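Local structure of fructosyl amine: oxygen oxidoreductase (Aspergillus fumigatus, 3DJE) at residues L36-V41 with Q184-T189; N32-D37 with G175-T180. The protein oxidatively deglycates fructosyl amino acids, the Amadori products of glucose and amines, using a bound FAD as its redox cofactor. One frame throughout, in Å; residues are numbered along the deposited sequence. Where two conformers were deposited one is given.

Interaction 1: residues L36-V41 with Q184-T189. With FAD (flavin-adenine dinucleotide), chain C.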
loop_
_atom_site.group_PDB
_atom_site.type_symbol
_atom_site.label_atom_id
_atom_site.label_comp_id
_atom_site.label_asym_id
_atom_site.label_seq_id
_atom_site.Cartn_x
_atom_site.Cartn_y
_atom_site.Cartn_z
ATOM N N LEU A 36 13.225 8.463 -11.045
ATOM C CA LEU A 36 13.584 7.291 -11.866
ATOM C C LEU A 36 12.715 6.089 -11.531
ATOM O O LEU A 36 12.580 5.725 -10.366
ATOM C CB LEU A 36 15.048 6.893 -11.603
ATOM C CG LEU A 36 16.130 7.944 -11.857
ATOM C CD1 LEU A 36 17.478 7.412 -11.355
ATOM C CD2 LEU A 36 16.204 8.315 -13.330
ATOM N N ASP A 37 12.170 5.439 -12.550
ATOM C CA ASP A 37 11.376 4.213 -12.322
ATOM C C ASP A 37 11.465 3.310 -13.562
ATOM O O ASP A 37 11.395 3.813 -14.669
ATOM C CB ASP A 37 9.920 4.613 -12.042
ATOM C CG ASP A 37 9.107 3.510 -11.380
ATOM O OD1 ASP A 37 8.867 2.465 -12.025
ATOM O OD2 ASP A 37 8.702 3.685 -10.211
ATOM N N PRO A 38 11.617 1.978 -13.373
ATOM C CA PRO A 38 11.733 1.039 -14.492
ATOM C C PRO A 38 10.432 0.828 -15.279
ATOM O O PRO A 38 10.466 0.213 -16.355
ATOM C CB PRO A 38 12.166 -0.273 -13.814
ATOM C CG PRO A 38 11.677 -0.180 -12.428
ATOM C CD PRO A 38 11.742 1.299 -12.075
ATOM N N TYR A 39 9.316 1.340 -14.761
ATOM C CA TYR A 39 8.026 1.256 -15.459
ATOM C C TYR A 39 7.452 2.651 -15.749
ATOM O O TYR A 39 7.687 3.580 -14.981
ATOM C CB TYR A 39 7.011 0.458 -14.633
ATOM C CG TYR A 39 7.334 -1.009 -14.483
ATOM C CD1 TYR A 39 6.677 -1.966 -15.258
ATOM C CD2 TYR A 39 8.285 -1.445 -13.561
ATOM C CE1 TYR A 39 6.974 -3.328 -15.124
ATOM C CE2 TYR A 39 8.602 -2.812 -13.430
ATOM C CZ TYR A 39 7.933 -3.737 -14.214
ATOM O OH TYR A 39 8.224 -5.084 -14.082
ATOM N N PRO A 40 6.661 2.799 -16.837
ATOM C CA PRO A 40 5.974 4.077 -17.037
ATOM C C PRO A 40 4.996 4.342 -15.894
ATOM O O PRO A 40 4.486 3.398 -15.295
ATOM C CB PRO A 40 5.186 3.865 -18.340
ATOM C CG PRO A 40 5.690 2.606 -18.943
ATOM C CD PRO A 40 6.321 1.803 -17.871
ATOM N N VAL A 41 4.771 5.610 -15.550
ATOM C CA VAL A 41 3.710 5.937 -14.598
ATOM C C VAL A 41 2.356 5.637 -15.259
ATOM O O VAL A 41 2.100 6.093 -16.379
ATOM C CB VAL A 41 3.762 7.438 -14.150
ATOM C CG1 VAL A 41 2.590 7.792 -13.237
ATOM C CG2 VAL A 41 5.088 7.755 -13.448
ATOM N N GLN A 184 16.090 2.961 -19.123
ATOM C CA GLN A 184 16.431 4.345 -18.722
ATOM C C GLN A 184 16.105 4.701 -17.265
ATOM O O GLN A 184 16.793 5.523 -16.666
ATOM C CB GLN A 184 15.818 5.385 -19.676
ATOM C CG GLN A 184 14.284 5.297 -19.826
ATOM C CD GLN A 184 13.830 4.254 -20.872
ATOM O OE1 GLN A 184 14.643 3.500 -21.427
ATOM N NE2 GLN A 184 12.519 4.214 -21.140
ATOM N N GLY A 185 15.064 4.089 -16.711
ATOM C CA GLY A 185 14.653 4.399 -15.336
ATOM C C GLY A 185 14.911 3.298 -14.324
ATOM O O GLY A 185 14.497 3.418 -13.173
ATOM N N ARG A 186 15.579 2.217 -14.742
ATOM C CA ARG A 186 15.852 1.107 -13.842
ATOM C C ARG A 186 17.178 1.346 -13.134
ATOM O O ARG A 186 18.255 1.189 -13.731
ATOM C CB ARG A 186 15.874 -0.248 -14.579
ATOM C CG ARG A 186 16.308 -1.403 -13.677
ATOM C CD ARG A 186 16.026 -2.790 -14.261
ATOM N NE ARG A 186 14.624 -3.178 -14.084
ATOM C CZ ARG A 186 14.067 -3.511 -12.917
ATOM N NH1 ARG A 186 14.793 -3.498 -11.794
ATOM N NH2 ARG A 186 12.779 -3.847 -12.864
ATOM N N VAL A 187 17.111 1.718 -11.863
ATOM C CA VAL A 187 18.351 1.914 -11.102
ATOM C C VAL A 187 19.010 0.558 -10.874
ATOM O O VAL A 187 18.342 -0.409 -10.477
ATOM C CB VAL A 187 18.087 2.599 -9.746
ATOM C CG1 VAL A 187 19.336 2.583 -8.895
ATOM C CG2 VAL A 187 17.614 4.041 -9.961
ATOM N N VAL A 188 20.323 0.495 -11.111
ATOM C CA VAL A 188 21.067 -0.757 -10.895
ATOM C C VAL A 188 21.966 -0.715 -9.666
ATOM O O VAL A 188 22.322 -1.764 -9.119
ATOM C CB VAL A 188 21.884 -1.216 -12.132
ATOM C CG1 VAL A 188 20.938 -1.487 -13.320
ATOM C CG2 VAL A 188 22.976 -0.200 -12.482
ATOM N N THR A 189 22.350 0.496 -9.262
ATOM C CA THR A 189 23.061 0.705 -7.996
ATOM C C THR A 189 22.980 2.163 -7.602
ATOM O O THR A 189 22.843 3.024 -8.454
ATOM C CB THR A 189 24.560 0.297 -8.090
ATOM O OG1 THR A 189 25.163 0.383 -6.789
ATOM C CG2 THR A 189 25.327 1.175 -9.082
HETATM P PA FAD C . 5.180 1.408 -4.504
HETATM O O1A FAD C . 4.019 2.274 -4.739
HETATM O O2A FAD C . 5.047 -0.057 -4.774
HETATM O O5B FAD C . 6.339 2.056 -5.363
HETATM C C5B FAD C . 7.627 1.452 -5.515
HETATM C C4B FAD C . 8.211 1.982 -6.831
HETATM O O4B FAD C . 9.576 1.525 -6.803
HETATM C C3B FAD C . 7.510 1.256 -8.002
HETATM O O3B FAD C . 6.866 2.192 -8.882
HETATM C C2B FAD C . 8.689 0.543 -8.684
HETATM O O2B FAD C . 8.582 0.556 -10.142
HETATM C C1B FAD C . 9.909 1.342 -8.145
HETATM N N9A FAD C . 11.143 0.546 -8.427
HETATM C C8A FAD C . 11.328 -0.787 -8.322
HETATM N N7A FAD C . 12.577 -1.088 -8.735
HETATM C C5A FAD C . 13.173 0.056 -9.100
HETATM C C6A FAD C . 14.434 0.371 -9.616
HETATM N N6A FAD C . 15.338 -0.610 -9.849
HETATM N N1A FAD C . 14.723 1.659 -9.884
HETATM C C2A FAD C . 13.831 2.634 -9.666
HETATM N N3A FAD C . 12.615 2.368 -9.179
HETATM C C4A FAD C . 12.272 1.089 -8.892
HETATM N N1 FAD C . -2.796 0.804 1.540
HETATM C C2 FAD C . -3.851 1.599 1.982
HETATM O O2 FAD C . -3.655 2.686 2.528
HETATM N N3 FAD C . -5.158 1.143 1.805
HETATM C C4 FAD C . -5.434 -0.084 1.212
HETATM O O4 FAD C . -6.606 -0.454 1.068
HETATM C C4X FAD C . -4.361 -0.883 0.789
HETATM N N5 FAD C . -4.599 -2.126 0.206
HETATM C C5X FAD C . -3.541 -2.826 -0.368
HETATM C C6 FAD C . -3.827 -3.957 -1.128
HETATM C C7 FAD C . -2.801 -4.654 -1.754
HETATM C C7M FAD C . -3.173 -5.908 -2.558
HETATM C C8 FAD C . -1.484 -4.210 -1.647
HETATM C C8M FAD C . -0.356 -4.944 -2.409
HETATM C C9 FAD C . -1.205 -3.060 -0.895
HETATM C C9A FAD C . -2.235 -2.354 -0.261
HETATM N N10 FAD C . -1.985 -1.203 0.513
HETATM C C10 FAD C . -3.055 -0.427 0.957
HETATM C "C1'" FAD C . -0.608 -0.804 0.837
HETATM C "C2'" FAD C . -0.124 0.252 -0.157
HETATM O "O2'" FAD C . -0.536 -0.107 -1.494
HETATM C "C3'" FAD C . 1.396 0.356 -0.076
HETATM O "O3'" FAD C . 1.791 0.438 1.309
HETATM C "C4'" FAD C . 1.929 1.606 -0.785
HETATM O "O4'" FAD C . 1.330 1.784 -2.068
HETATM C "C5'" FAD C . 3.447 1.467 -0.955
HETATM O "O5'" FAD C . 3.974 2.656 -1.567
HETATM P P FAD C . 5.532 2.747 -1.934
HETATM O O1P FAD C . 6.337 2.418 -0.720
HETATM O O2P FAD C . 5.705 4.042 -2.622
HETATM O O3P FAD C . 5.768 1.579 -3.014
#
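Where strand 33-37 ends, Asp-37 and Pro-38 turn past Gly-185 and Arg-186, the touching parts running 109° apart, so the backbones cross and do not pair as strands. Gly-185 comes in so close that its CA lies 3.4 Å from Asp-37 O, a CA-H...O contact; a CB would collide with that oxygen, which is why glycine suits the place. Leu-36 CD1 meets Val-187 CG2 at 3.7 Å, the side chains crossing at about a right angle. The Arg-186 chain, bent at chi3 (-80°), folds its guanidinium over Pro-38, whose CB lies against one face of it, toward its rim. CG and CD of Pro-38 reach the adenine, with CD 3.2 Å from FAD N3A. Asp-37 takes both ribose hydroxyls, OD1 from FAD O2B and OD2 from FAD O3B, each at 2.7 Å. OD1 also accepts from Tyr-39 N through its anti lone pair, an Asx turn that steadies the carboxylate. Val-187 makes its two hydrogen bonds to the adenine with its backbone, N donating to FAD N1A (3.1 Å) and O accepting from FAD N6A, while its side chain packs on N1A. An acidic residue ending the second strand and gripping the ribose diol is the hallmark of a Rossmann-type FAD site.

Interaction 2: residues N32-D37 with G175-T180. With FAD (flavin-adenine dinucleotide), chain C.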
loop_
_atom_site.group_PDB
_atom_site.type_symbol
_atom_site.label_atom_id
_atom_site.label_comp_id
_atom_site.label_asym_id
_atom_site.label_seq_id
_atom_site.Cartn_x
_atom_site.Cartn_y
_atom_site.Cartn_z
ATOM N N ASN A 32 14.676 21.322 -9.450
ATOM C CA ASN A 32 15.612 20.430 -10.123
ATOM C C ASN A 32 15.506 18.992 -9.607
ATOM O O ASN A 32 16.492 18.398 -9.154
ATOM C CB ASN A 32 17.041 20.987 -10.000
ATOM C CG ASN A 32 18.046 20.253 -10.887
ATOM O OD1 ASN A 32 17.672 19.484 -11.780
ATOM N ND2 ASN A 32 19.335 20.487 -10.635
ATOM N N VAL A 33 14.301 18.435 -9.718
ATOM C CA VAL A 33 13.999 17.101 -9.165
ATOM C C VAL A 33 13.859 16.119 -10.315
ATOM O O VAL A 33 13.176 16.408 -11.305
ATOM C CB VAL A 33 12.662 17.134 -8.378
ATOM C CG1 VAL A 33 12.335 15.752 -7.790
ATOM C CG2 VAL A 33 12.702 18.212 -7.281
ATOM N N THR A 34 14.512 14.961 -10.180
ATOM C CA THR A 34 14.389 13.894 -11.168
ATOM C C THR A 34 13.893 12.633 -10.477
ATOM O O THR A 34 14.372 12.285 -9.394
ATOM C CB THR A 34 15.742 13.606 -11.858
ATOM O OG1 THR A 34 16.207 14.799 -12.506
ATOM C CG2 THR A 34 15.600 12.525 -12.918
ATOM N N VAL A 35 12.934 11.958 -11.101
ATOM C CA VAL A 35 12.417 10.696 -10.569
ATOM C C VAL A 35 12.706 9.579 -11.563
ATOM O O VAL A 35 12.418 9.727 -12.763
ATOM C CB VAL A 35 10.885 10.762 -10.297
ATOM C CG1 VAL A 35 10.404 9.474 -9.594
ATOM C CG2 VAL A 35 10.522 11.978 -9.437
ATOM N N LEU A 36 13.225 8.463 -11.045
ATOM C CA LEU A 36 13.584 7.291 -11.866
ATOM C C LEU A 36 12.715 6.089 -11.531
ATOM O O LEU A 36 12.580 5.725 -10.366
ATOM C CB LEU A 36 15.048 6.893 -11.603
ATOM C CG LEU A 36 16.130 7.944 -11.857
ATOM C CD1 LEU A 36 17.478 7.412 -11.355
ATOM C CD2 LEU A 36 16.204 8.315 -13.330
ATOM N N ASP A 37 12.170 5.439 -12.550
ATOM C CA ASP A 37 11.376 4.213 -12.322
ATOM C C ASP A 37 11.465 3.310 -13.562
ATOM O O ASP A 37 11.395 3.813 -14.669
ATOM C CB ASP A 37 9.920 4.613 -12.042
ATOM C CG ASP A 37 9.107 3.510 -11.380
ATOM O OD1 ASP A 37 8.867 2.465 -12.025
ATOM O OD2 ASP A 37 8.702 3.685 -10.211
ATOM N N GLY A 175 7.499 20.977 -12.971
ATOM C CA GLY A 175 8.903 20.940 -13.365
ATOM C C GLY A 175 9.676 19.678 -13.036
ATOM O O GLY A 175 10.849 19.548 -13.410
ATOM N N VAL A 176 9.034 18.735 -12.346
ATOM C CA VAL A 176 9.715 17.481 -12.006
ATOM C C VAL A 176 9.930 16.643 -13.273
ATOM O O VAL A 176 9.024 16.507 -14.120
ATOM C CB VAL A 176 8.944 16.679 -10.926
ATOM C CG1 VAL A 176 9.609 15.302 -10.668
ATOM C CG2 VAL A 176 8.826 17.489 -9.625
ATOM N N LYS A 177 11.144 16.116 -13.392
ATOM C CA LYS A 177 11.549 15.261 -14.503
ATOM C C LYS A 177 11.256 13.815 -14.126
ATOM O O LYS A 177 11.743 13.328 -13.112
ATOM C CB LYS A 177 13.047 15.443 -14.762
ATOM C CG LYS A 177 13.438 16.872 -15.140
ATOM C CD LYS A 177 14.883 17.203 -14.749
ATOM C CE LYS A 177 14.998 17.772 -13.330
ATOM N NZ LYS A 177 13.990 18.829 -13.014
ATOM N N PHE A 178 10.441 13.138 -14.931
ATOM C CA PHE A 178 10.224 11.702 -14.737
ATOM C C PHE A 178 10.937 10.943 -15.827
ATOM O O PHE A 178 10.635 11.130 -17.012
ATOM C CB PHE A 178 8.733 11.328 -14.753
ATOM C CG PHE A 178 7.999 11.700 -13.497
ATOM C CD1 PHE A 178 7.661 10.729 -12.549
ATOM C CD2 PHE A 178 7.647 13.019 -13.256
ATOM C CE1 PHE A 178 6.973 11.080 -11.371
ATOM C CE2 PHE A 178 6.965 13.385 -12.088
ATOM C CZ PHE A 178 6.629 12.416 -11.141
ATOM N N VAL A 179 11.867 10.082 -15.422
ATOM C CA VAL A 179 12.594 9.225 -16.355
ATOM C C VAL A 179 12.162 7.790 -16.071
ATOM O O VAL A 179 12.571 7.191 -15.074
ATOM C CB VAL A 179 14.131 9.385 -16.219
ATOM C CG1 VAL A 179 14.852 8.472 -17.217
ATOM C CG2 VAL A 179 14.537 10.860 -16.404
ATOM N N THR A 180 11.310 7.264 -16.944
ATOM C CA THR A 180 10.607 6.022 -16.655
ATOM C C THR A 180 10.764 5.005 -17.769
ATOM O O THR A 180 11.053 5.365 -18.921
ATOM C CB THR A 180 9.105 6.258 -16.427
ATOM O OG1 THR A 180 8.514 6.781 -17.626
ATOM C CG2 THR A 180 8.867 7.196 -15.248
HETATM P PA FAD C . 5.180 1.408 -4.504
HETATM O O1A FAD C . 4.019 2.274 -4.739
HETATM O O2A FAD C . 5.047 -0.057 -4.774
HETATM O O5B FAD C . 6.339 2.056 -5.363
HETATM C C5B FAD C . 7.627 1.452 -5.515
HETATM C C4B FAD C . 8.211 1.982 -6.831
HETATM O O4B FAD C . 9.576 1.525 -6.803
HETATM C C3B FAD C . 7.510 1.256 -8.002
HETATM O O3B FAD C . 6.866 2.192 -8.882
HETATM C C2B FAD C . 8.689 0.543 -8.684
HETATM O O2B FAD C . 8.582 0.556 -10.142
HETATM C C1B FAD C . 9.909 1.342 -8.145
HETATM N N9A FAD C . 11.143 0.546 -8.427
HETATM C C8A FAD C . 11.328 -0.787 -8.322
HETATM N N7A FAD C . 12.577 -1.088 -8.735
HETATM C C5A FAD C . 13.173 0.056 -9.100
HETATM C C6A FAD C . 14.434 0.371 -9.616
HETATM N N6A FAD C . 15.338 -0.610 -9.849
HETATM N N1A FAD C . 14.723 1.659 -9.884
HETATM C C2A FAD C . 13.831 2.634 -9.666
HETATM N N3A FAD C . 12.615 2.368 -9.179
HETATM C C4A FAD C . 12.272 1.089 -8.892
HETATM N N1 FAD C . -2.796 0.804 1.540
HETATM C C2 FAD C . -3.851 1.599 1.982
HETATM O O2 FAD C . -3.655 2.686 2.528
HETATM N N3 FAD C . -5.158 1.143 1.805
HETATM C C4 FAD C . -5.434 -0.084 1.212
HETATM O O4 FAD C . -6.606 -0.454 1.068
HETATM C C4X FAD C . -4.361 -0.883 0.789
HETATM N N5 FAD C . -4.599 -2.126 0.206
HETATM C C5X FAD C . -3.541 -2.826 -0.368
HETATM C C6 FAD C . -3.827 -3.957 -1.128
HETATM C C7 FAD C . -2.801 -4.654 -1.754
HETATM C C7M FAD C . -3.173 -5.908 -2.558
HETATM C C8 FAD C . -1.484 -4.210 -1.647
HETATM C C8M FAD C . -0.356 -4.944 -2.409
HETATM C C9 FAD C . -1.205 -3.060 -0.895
HETATM C C9A FAD C . -2.235 -2.354 -0.261
HETATM N N10 FAD C . -1.985 -1.203 0.513
HETATM C C10 FAD C . -3.055 -0.427 0.957
HETATM C "C1'" FAD C . -0.608 -0.804 0.837
HETATM C "C2'" FAD C . -0.124 0.252 -0.157
HETATM O "O2'" FAD C . -0.536 -0.107 -1.494
HETATM C "C3'" FAD C . 1.396 0.356 -0.076
HETATM O "O3'" FAD C . 1.791 0.438 1.309
HETATM C "C4'" FAD C . 1.929 1.606 -0.785
HETATM O "O4'" FAD C . 1.330 1.784 -2.068
HETATM C "C5'" FAD C . 3.447 1.467 -0.955
HETATM O "O5'" FAD C . 3.974 2.656 -1.567
HETATM P P FAD C . 5.532 2.747 -1.934
HETATM O O1P FAD C . 6.337 2.418 -0.720
HETATM O O2P FAD C . 5.705 4.042 -2.622
HETATM O O3P FAD C . 5.768 1.579 -3.014
HETATM O O HOH W 1 12.125 19.727 -10.804
#
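Backbone hydrogen bonds join Val-33, Val-35 and Asp-37 to Lys-177 and Val-179, two parallel strands whose axes approach to 4.7 Å and cross at -18°. Lys-177 N donates to Val-33 O, Val-35 N to Lys-177 O, Val-179 N to Val-35 O (2.7 Å) and Asp-37 N to Val-179 O. Apolar packing occupies both faces. Val-35 CG2 touches Val-176 CG1 at 3.7 Å, and Val-35 CB and CG2 lie over one face of the Phe-178 ring, toward its rim, with Val-35 CB 3.9 Å from Phe-178 CD1. These residues meet helices 16-27 and 160-173, where beta-branched and aromatic groups fill the layer between strand and helix. On the other face Leu-36 CD2 rests on Val-179 CB (3.7 Å), while Thr-34 CG2 meets Val-179 CG2. In one of its two conformers Lys-177 also packs, tentatively, its CE on Thr-34 OG1. The polar group is a water that accepts from Val-33 N (2.8 Å) and, in that lysine conformer, from Lys-177 NZ. Backbone bonds thus set the register, apolar side chains seal the face of Val-35 and Phe-178 against the helices, and the water serves Val-33 N, an amide that takes no part in the four interstrand bonds.

In the fold
Both interactions use strand 33-37 and share Leu-36 and Asp-37; their centres lie 10 Å apart. Interaction 2 binds this strand to the edge strand 177-180 of the Rossmann-type sheet, and interaction 1 takes over where the strand ends, at the adenosine half of FAD. The chain leaving strand 177-180 supplies residues 184-189, so one connection serves both contacts. They also touch directly: Tyr-39 O is 3.4 Å from Thr-180 CB, and Val-41 CG2 is 4.0 Å from Phe-178 CD1. Asp-37 ties sheet to cofactor: its backbone N belongs to the sheet, while its carboxylate holds the ribose and accepts from Ala-14 N in the glycine-rich turn. The fructosyl ligand FSA occupies a pocket lined by other residues, including Arg-411.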